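PDB 5AWV: putative hexose oxidase from Nonomuraea sp. ATCC 39727, which probably oxidises the sugar of teicoplanin-type glycopeptide antibiotics, using a covalently bound FAD, as a member of the oxygen-dependent FAD-linked oxidoreductase family. Local coordinates for residues A248-S253 and Q348-S353; V255-A260 and P338-P343; K365-Y370 and Y473-L478. One frame throughout, in Å; residues are numbered along the deposited sequence.

Contact 1 (A248-S253 and Q348-S353); sequences ATLLTS and QRWLAS
With Gln-348 CG set beside its own backbone N (chi1 -52°) and the chain extended beyond it, the amide of Gln-348 travels along the strand pair to Thr-252. There Thr-252 OG1 occupies the position between backbone N and carbonyl carbon (chi1 65°), which turns the hydroxyl to the amide. Gln-348 NE2 donates to Thr-252 OG1 at 3.0 Å; the bond is bent, and the hydroxyl lies somewhat out of the amide plane. The two side chains meet at about a right angle, and the methyl Thr-252 CG2 sits 3.5 Å from the same NE2. Thr-252 OG1 also bonds Ile-346 O, so this one hydroxyl is tied to both a side chain and the backbone of strand 340-349.

Next to this bond the backbones pair as an antiparallel ladder. Leu-250 and Gln-348 are a hydrogen-bonded pair, Leu-250 N reaching Gln-348 O at 2.8 Å and Gln-348 N reaching Leu-250 O at 2.7 Å. Thr-249 and Arg-349 make the adjacent non-hydrogen-bonded pair. One step further, Trp-350 N donates to Ala-248 O at 3.0 Å, just where 348-353 leaves the sheet through a type II turn from Arg-349 to Ala-352. The methyl Leu-250 CD1 lies at the edge of the indole, near its plane, 4.1 Å from Trp-350 CE3.

Residues 340-349 form an outermost strand of the antiparallel sheet within this chain, and 249-257 lies between it and strand 309-316, whose Gln-314 touches Leu-250 and Thr-252. Asn-44 of the second subunit bonds Arg-349 NE and Trp-350 O, while Tyr-139 of helix 131-142 meets the Trp-350 ring edge-to-face.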
# COMPACT_ATOMS: atom_id res chain seq x y z
N ALA A 248 5.00 -21.58 8.09
CA ALA A 248 5.67 -22.43 7.10
C ALA A 248 4.75 -22.80 5.95
O ALA A 248 5.15 -22.75 4.77
CB ALA A 248 6.16 -23.68 7.78
N THR A 249 3.47 -23.09 6.29
CA THR A 249 2.48 -23.51 5.32
C THR A 249 1.09 -22.99 5.68
O THR A 249 0.83 -22.70 6.84
CB THR A 249 2.37 -25.04 5.20
OG1 THR A 249 1.97 -25.54 6.42
CG2 THR A 249 3.70 -25.70 4.88
N LEU A 250 0.29 -22.83 4.62
CA LEU A 250 -1.09 -22.41 4.70
C LEU A 250 -1.98 -23.51 4.15
O LEU A 250 -1.61 -24.17 3.14
CB LEU A 250 -1.29 -21.15 3.87
CG LEU A 250 -0.48 -19.94 4.37
CD1 LEU A 250 -0.43 -18.89 3.25
CD2 LEU A 250 -1.08 -19.30 5.62
N LEU A 251 -3.10 -23.73 4.80
CA LEU A 251 -4.19 -24.44 4.16
C LEU A 251 -5.12 -23.46 3.46
O LEU A 251 -5.59 -22.47 4.03
CB LEU A 251 -4.90 -25.27 5.25
CG LEU A 251 -5.66 -26.55 4.99
CD1 LEU A 251 -4.80 -27.56 4.21
CD2 LEU A 251 -6.09 -27.14 6.35
N THR A 252 -5.36 -23.70 2.19
CA THR A 252 -6.13 -22.81 1.35
C THR A 252 -7.32 -23.50 0.65
O THR A 252 -7.26 -24.68 0.31
CB THR A 252 -5.25 -22.14 0.30
OG1 THR A 252 -4.75 -23.14 -0.61
CG2 THR A 252 -4.02 -21.41 0.98
N SER A 253 -8.38 -22.75 0.44
CA SER A 253 -9.48 -23.18 -0.36
C SER A 253 -10.19 -21.99 -0.92
O SER A 253 -10.22 -20.96 -0.27
CB SER A 253 -10.43 -23.97 0.58
OG SER A 253 -11.61 -24.40 -0.08
N GLN A 348 -0.22 -25.11 1.06
CA GLN A 348 0.81 -24.38 0.26
C GLN A 348 1.91 -23.82 1.15
O GLN A 348 1.62 -23.31 2.21
CB GLN A 348 0.17 -23.18 -0.41
CG GLN A 348 -1.06 -23.57 -1.19
CD GLN A 348 -1.39 -22.55 -2.23
OE1 GLN A 348 -0.63 -22.37 -3.17
NE2 GLN A 348 -2.49 -21.88 -2.08
N ARG A 349 3.15 -23.83 0.67
CA ARG A 349 4.23 -23.28 1.41
C ARG A 349 4.20 -21.74 1.29
O ARG A 349 3.78 -21.21 0.29
CB ARG A 349 5.58 -23.77 0.87
CG ARG A 349 5.78 -25.29 0.83
CD ARG A 349 7.26 -25.55 0.46
NE ARG A 349 7.66 -24.94 -0.83
CZ ARG A 349 7.45 -25.46 -2.04
NH1 ARG A 349 6.78 -26.60 -2.19
NH2 ARG A 349 7.82 -24.81 -3.11
N TRP A 350 4.73 -21.08 2.29
CA TRP A 350 4.87 -19.65 2.26
C TRP A 350 5.73 -19.22 1.07
O TRP A 350 6.82 -19.78 0.82
CB TRP A 350 5.51 -19.20 3.55
CG TRP A 350 5.58 -17.73 3.69
CD1 TRP A 350 6.71 -16.90 3.56
CD2 TRP A 350 4.51 -16.91 3.98
NE1 TRP A 350 6.35 -15.58 3.78
CE2 TRP A 350 4.99 -15.55 3.99
CE3 TRP A 350 3.15 -17.14 4.13
CZ2 TRP A 350 4.16 -14.47 4.22
CZ3 TRP A 350 2.32 -16.05 4.38
CH2 TRP A 350 2.82 -14.74 4.40
N LEU A 351 5.19 -18.26 0.34
CA LEU A 351 5.75 -17.69 -0.84
C LEU A 351 6.17 -18.72 -1.88
O LEU A 351 7.13 -18.51 -2.62
CB LEU A 351 6.94 -16.77 -0.51
CG LEU A 351 6.65 -15.50 0.30
CD1 LEU A 351 7.95 -14.89 0.74
CD2 LEU A 351 5.78 -14.53 -0.46
N ALA A 352 5.43 -19.81 -1.96
CA ALA A 352 5.73 -20.78 -3.02
C ALA A 352 5.62 -20.23 -4.43
O ALA A 352 6.34 -20.70 -5.26
CB ALA A 352 4.89 -22.05 -2.90
N SER A 353 4.81 -19.23 -4.72
CA SER A 353 4.93 -18.48 -6.02
C SER A 353 5.16 -17.04 -5.66
O SER A 353 4.70 -16.61 -4.59
CB SER A 353 3.68 -18.62 -6.88
OG SER A 353 2.56 -18.73 -6.02

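Contact 2 (V255-A260 and P338-P343); sequences VTFDWA and PPAEVP
An antiparallel strand pair at the margin of the seven-stranded sheet joins Thr-256 to Glu-341 as a hydrogen-bonded pair and Phe-257 to Ala-340 as a non-hydrogen-bonded one. Thr-256 N donates to Glu-341 O at 2.9 Å, and Glu-341 N returns a nearly straight bond to Thr-256 O at 2.8 Å. A third, more bent bond runs from Asp-258 N to Pro-339 O at 3.0 Å. Phe-257 CA also brings its hydrogen to Pro-339 O, giving that carbonyl a CA-H...O contact beside its N-H partner.

The side chains divide between the two faces of the sheet. On one, Thr-256 and Glu-341 run side by side in the same direction, too far apart for a direct bond. A water spans them, accepting from Thr-256 OG1 at 2.7 Å and donating to Glu-341 OE2 at 2.9 Å; the bend of the Glu-341 chain at chi2 (-93°) brings the carboxylate round to it.

The other face carries the apolar groups and is the side of the antiparallel sheet on which helix 322-334 packs. Ala-340 CB meets Phe-257 CE1 at 3.7 Å, approaching the ring obliquely, and Val-255 CG1 touches both Ala-340 CB, at 4.1 Å, and Val-342 CG2. Ile-334 of the helix touches Val-255, Ala-340 and Val-342, and Ile-330 adds to the cover of Val-255, while Phe-309 of the next strand meets the Phe-257 ring. Where 255-260 leaves its strand, Asp-258 OD1 takes the backbone N-H of Ala-260 at 3.0 Å from above the carboxylate plane, closing an Asx turn.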
# COMPACT_ATOMS: atom_id res chain seq x y z
N VAL A 255 -14.13 -21.22 -2.12
CA VAL A 255 -15.50 -21.65 -2.34
C VAL A 255 -16.01 -20.79 -3.52
O VAL A 255 -15.81 -19.53 -3.55
CB VAL A 255 -16.39 -21.34 -1.12
CG1 VAL A 255 -17.86 -21.69 -1.36
CG2 VAL A 255 -15.92 -22.04 0.12
N THR A 256 -16.62 -21.42 -4.54
CA THR A 256 -17.19 -20.67 -5.66
C THR A 256 -18.69 -20.65 -5.58
O THR A 256 -19.28 -21.63 -5.17
CB THR A 256 -16.66 -21.30 -6.97
OG1 THR A 256 -15.22 -21.24 -6.95
CG2 THR A 256 -17.06 -20.48 -8.11
N PHE A 257 -19.34 -19.56 -5.94
CA PHE A 257 -20.76 -19.48 -5.95
C PHE A 257 -21.19 -19.23 -7.36
O PHE A 257 -20.44 -18.67 -8.15
CB PHE A 257 -21.24 -18.33 -5.08
CG PHE A 257 -20.75 -18.44 -3.67
CD1 PHE A 257 -21.43 -19.18 -2.75
CD2 PHE A 257 -19.58 -17.82 -3.28
CE1 PHE A 257 -20.97 -19.28 -1.45
CE2 PHE A 257 -19.12 -17.92 -1.98
CZ PHE A 257 -19.83 -18.64 -1.05
N ASP A 258 -22.42 -19.57 -7.67
CA ASP A 258 -22.89 -19.42 -9.04
C ASP A 258 -24.04 -18.49 -9.00
O ASP A 258 -25.00 -18.69 -8.27
CB ASP A 258 -23.28 -20.80 -9.58
CG ASP A 258 -23.66 -20.76 -11.03
OD1 ASP A 258 -23.78 -19.66 -11.65
OD2 ASP A 258 -23.88 -21.85 -11.56
N TRP A 259 -23.95 -17.42 -9.74
CA TRP A 259 -25.06 -16.44 -9.79
C TRP A 259 -26.35 -17.04 -10.35
O TRP A 259 -27.42 -16.76 -9.84
CB TRP A 259 -24.73 -15.29 -10.66
CG TRP A 259 -23.85 -14.25 -10.05
CD1 TRP A 259 -22.56 -13.98 -10.39
CD2 TRP A 259 -24.24 -13.30 -9.05
NE1 TRP A 259 -22.12 -12.90 -9.66
CE2 TRP A 259 -23.13 -12.47 -8.83
CE3 TRP A 259 -25.43 -13.06 -8.36
CZ2 TRP A 259 -23.17 -11.41 -7.92
CZ3 TRP A 259 -25.48 -12.02 -7.43
CH2 TRP A 259 -24.36 -11.20 -7.23
N ALA A 260 -26.23 -17.90 -11.36
CA ALA A 260 -27.43 -18.49 -12.03
C ALA A 260 -28.33 -19.18 -11.02
O ALA A 260 -29.52 -18.96 -10.98
CB ALA A 260 -27.03 -19.45 -13.15
N PRO A 338 -27.56 -22.84 -1.55
CA PRO A 338 -27.38 -24.02 -2.41
C PRO A 338 -26.31 -23.88 -3.47
O PRO A 338 -25.59 -24.84 -3.72
CB PRO A 338 -28.76 -24.20 -3.03
CG PRO A 338 -29.70 -23.66 -1.99
CD PRO A 338 -28.98 -22.42 -1.50
N PRO A 339 -26.18 -22.69 -4.09
CA PRO A 339 -25.26 -22.63 -5.24
C PRO A 339 -23.78 -22.40 -4.91
O PRO A 339 -23.15 -21.63 -5.63
CB PRO A 339 -25.82 -21.44 -6.07
CG PRO A 339 -26.50 -20.58 -5.08
CD PRO A 339 -26.98 -21.45 -3.96
N ALA A 340 -23.26 -23.06 -3.86
CA ALA A 340 -21.83 -23.02 -3.41
C ALA A 340 -21.08 -24.33 -3.80
O ALA A 340 -21.60 -25.38 -3.58
CB ALA A 340 -21.80 -22.84 -1.90
N GLU A 341 -19.89 -24.24 -4.38
CA GLU A 341 -18.98 -25.34 -4.70
C GLU A 341 -17.66 -25.26 -3.85
O GLU A 341 -16.99 -24.22 -3.80
CB GLU A 341 -18.62 -25.29 -6.19
CG GLU A 341 -17.76 -26.46 -6.70
CD GLU A 341 -16.22 -26.31 -6.72
OE1 GLU A 341 -15.51 -27.34 -6.56
OE2 GLU A 341 -15.68 -25.19 -6.94
N VAL A 342 -17.32 -26.33 -3.15
CA VAL A 342 -16.22 -26.40 -2.19
C VAL A 342 -15.20 -27.47 -2.60
O VAL A 342 -15.45 -28.65 -2.47
CB VAL A 342 -16.73 -26.74 -0.81
CG1 VAL A 342 -15.59 -26.74 0.22
CG2 VAL A 342 -17.87 -25.80 -0.44
N PRO A 343 -14.03 -27.06 -3.06
CA PRO A 343 -12.98 -27.98 -3.40
C PRO A 343 -12.24 -28.50 -2.17
O PRO A 343 -12.40 -28.01 -1.08
CB PRO A 343 -12.04 -27.12 -4.26
CG PRO A 343 -12.17 -25.76 -3.65
CD PRO A 343 -13.60 -25.63 -3.18
O HOH W 1 -13.66 -23.27 -6.02

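Contact 3 (K365-Y370 and Y473-L478); sequences KTKAGY and YPDSDL. With N1L (2-amino-2-deoxy-beta-D-glucopyranuronic acid), chain B.
The touching parts of the two segments, 365-368 and 473-477, run at 104° to one another, the closest CA atoms being those of Lys-367 and Asp-475, 6.0 Å apart. Water fills in between them: one molecule donates to Thr-366 O and Pro-474 O and accepts from Lys-365 NZ, and a second ties Ala-368 N to the carboxylate oxygen Asp-475 OD2.

Beyond the waters lies a network of two lysines and two aspartates. Lys-365 NZ meets Asp-475 OD1 at 2.6 Å from above the carboxylate plane, and the backbone N of Asp-477 reaches that oxygen from the opposite face, closing an Asx turn. The Lys-367 chain, bent at chi3 (59°) and chi4 (73°), curls its ammonium between the acids: NZ lies 2.9 Å from Asp-475 OD2, on the syn lone pair, and 2.8 Å from Asp-477 OD2, on the anti lone pair. Arg-446 binds Asp-477 OD1, and Tyr-449 takes Lys-367 in a cation-pi contact.

At the pocket end, Ala-368 CB abuts the edge of the Tyr-473 ring, 3.8 Å from CD2. O4 of the aminoglucuronic acid sits 3.6 Å above one face of that ring, offset toward the rim, and Thr-366 OG1 is 2.7 Å from the sugar's O3. Tyr-473 OH bonds Tyr-165 OH, and the ring touches FAD.

The two carboxylates, opposed by both ammonium groups and by Arg-446, are probably kept ionised in this buried place, and the interlocked pairs would fix the loop bearing Tyr-473 against the strand bearing Thr-366, joining two walls of the sugar site.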
# COMPACT_ATOMS: atom_id res chain seq x y z
N LYS A 365 -12.48 2.35 -10.11
CA LYS A 365 -12.86 3.18 -8.96
C LYS A 365 -13.28 2.26 -7.84
O LYS A 365 -14.16 1.39 -8.04
CB LYS A 365 -14.03 4.07 -9.31
CG LYS A 365 -14.69 4.82 -8.18
CD LYS A 365 -13.82 5.91 -7.74
CE LYS A 365 -14.50 6.78 -6.71
NZ LYS A 365 -13.49 7.73 -6.19
N THR A 366 -12.68 2.45 -6.66
CA THR A 366 -12.99 1.69 -5.53
C THR A 366 -13.44 2.65 -4.44
O THR A 366 -12.82 3.72 -4.24
CB THR A 366 -11.76 0.90 -5.02
OG1 THR A 366 -11.32 -0.03 -5.97
CG2 THR A 366 -12.09 0.15 -3.74
N LYS A 367 -14.53 2.34 -3.79
CA LYS A 367 -15.06 3.09 -2.66
C LYS A 367 -15.01 2.14 -1.49
O LYS A 367 -15.00 0.91 -1.70
CB LYS A 367 -16.46 3.62 -2.94
CG LYS A 367 -16.53 4.43 -4.21
CD LYS A 367 -17.87 4.91 -4.68
CE LYS A 367 -18.54 5.78 -3.66
NZ LYS A 367 -17.93 7.14 -3.55
N ALA A 368 -14.98 2.63 -0.27
CA ALA A 368 -14.69 1.72 0.89
C ALA A 368 -15.38 2.13 2.19
O ALA A 368 -15.79 3.28 2.38
CB ALA A 368 -13.15 1.73 1.12
N GLY A 369 -15.52 1.16 3.08
CA GLY A 369 -16.09 1.32 4.42
C GLY A 369 -15.52 0.27 5.33
O GLY A 369 -15.05 -0.79 4.86
N TYR A 370 -15.50 0.54 6.64
CA TYR A 370 -15.25 -0.43 7.64
C TYR A 370 -16.58 -0.95 8.21
O TYR A 370 -17.48 -0.16 8.43
CB TYR A 370 -14.51 0.19 8.79
CG TYR A 370 -13.04 0.31 8.62
CD1 TYR A 370 -12.21 -0.78 8.91
CD2 TYR A 370 -12.46 1.54 8.29
CE1 TYR A 370 -10.83 -0.66 8.82
CE2 TYR A 370 -11.07 1.66 8.19
CZ TYR A 370 -10.25 0.56 8.45
OH TYR A 370 -8.89 0.60 8.37
N TYR A 473 -7.24 3.31 0.96
CA TYR A 473 -8.25 3.28 -0.12
C TYR A 473 -8.94 4.63 -0.32
O TYR A 473 -10.18 4.78 -0.17
CB TYR A 473 -9.32 2.26 0.26
CG TYR A 473 -8.91 0.85 0.44
CD1 TYR A 473 -7.73 0.32 -0.06
CD2 TYR A 473 -9.75 0.02 1.26
CE1 TYR A 473 -7.38 -1.01 0.18
CE2 TYR A 473 -9.43 -1.34 1.47
CZ TYR A 473 -8.26 -1.87 0.93
OH TYR A 473 -7.98 -3.28 1.18
N PRO A 474 -8.14 5.64 -0.60
CA PRO A 474 -8.71 6.99 -0.68
C PRO A 474 -9.79 7.12 -1.79
O PRO A 474 -9.66 6.55 -2.86
CB PRO A 474 -7.55 7.87 -1.00
CG PRO A 474 -6.64 6.95 -1.78
CD PRO A 474 -6.77 5.60 -1.13
N ASP A 475 -10.77 7.90 -1.48
CA ASP A 475 -11.94 8.16 -2.37
C ASP A 475 -12.37 9.66 -2.21
O ASP A 475 -12.99 10.00 -1.21
CB ASP A 475 -13.05 7.28 -1.93
CG ASP A 475 -14.37 7.52 -2.73
OD1 ASP A 475 -14.36 8.23 -3.78
OD2 ASP A 475 -15.37 6.91 -2.29
N SER A 476 -12.00 10.50 -3.19
CA SER A 476 -12.37 11.91 -3.28
C SER A 476 -13.86 12.19 -3.21
O SER A 476 -14.21 13.28 -2.81
CB SER A 476 -11.86 12.50 -4.61
OG SER A 476 -10.48 12.57 -4.34
N ASP A 477 -14.71 11.17 -3.47
CA ASP A 477 -16.13 11.33 -3.39
C ASP A 477 -16.54 11.59 -1.98
O ASP A 477 -17.64 12.21 -1.74
CB ASP A 477 -16.92 10.10 -3.89
CG ASP A 477 -16.69 9.75 -5.33
OD1 ASP A 477 -16.03 10.45 -6.13
OD2 ASP A 477 -17.20 8.70 -5.70
N LEU A 478 -15.72 11.19 -1.00
CA LEU A 478 -16.08 11.40 0.38
C LEU A 478 -15.95 12.88 0.80
O LEU A 478 -16.53 13.30 1.78
CB LEU A 478 -15.24 10.57 1.34
CG LEU A 478 -15.48 9.05 1.25
CD1 LEU A 478 -14.75 8.33 2.41
CD2 LEU A 478 -16.96 8.79 1.25
C1 N1L B . -6.99 -5.03 -5.70
C2 N1L B . -8.30 -4.19 -6.11
C3 N1L B . -8.49 -2.92 -5.26
C4 N1L B . -8.51 -3.35 -3.81
C5 N1L B . -7.11 -3.91 -3.43
C6 N1L B . -6.98 -4.26 -1.93
N2 N1L B . -8.33 -3.79 -7.52
O3 N1L B . -9.81 -2.25 -5.55
O4 N1L B . -8.93 -2.21 -2.90
O5 N1L B . -6.87 -5.17 -4.19
O6B N1L B . -7.37 -5.58 -1.58
O6A N1L B . -7.83 -3.49 -1.17
O HOH W 2 -11.30 5.73 -5.00
O HOH W 3 -14.95 5.49 -0.15

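How the contacts relate
Contacts 1 and 2 lie at two levels of one strand pair, 249-257 with 340-349; their centres are 23 Å apart, contact 2 is nested along the chain within the loop that contact 1 closes, and Ser-253 packs against Pro-343 where they touch. Contact 3 follows in series on strand 363-371, the outermost strand within this chain at the other end of the same sheet, its nearest atoms about 16 Å from both others. It alone contributes residues to the FAD and aminosugar pockets. The Trp-350 side chain of contact 1 is about 12 Å from the bound FAD and that of Gln-348 about 8 Å from a bound mannose; Pro-339 of contact 2 is about 12 Å from an 8-methylnonanoic acid.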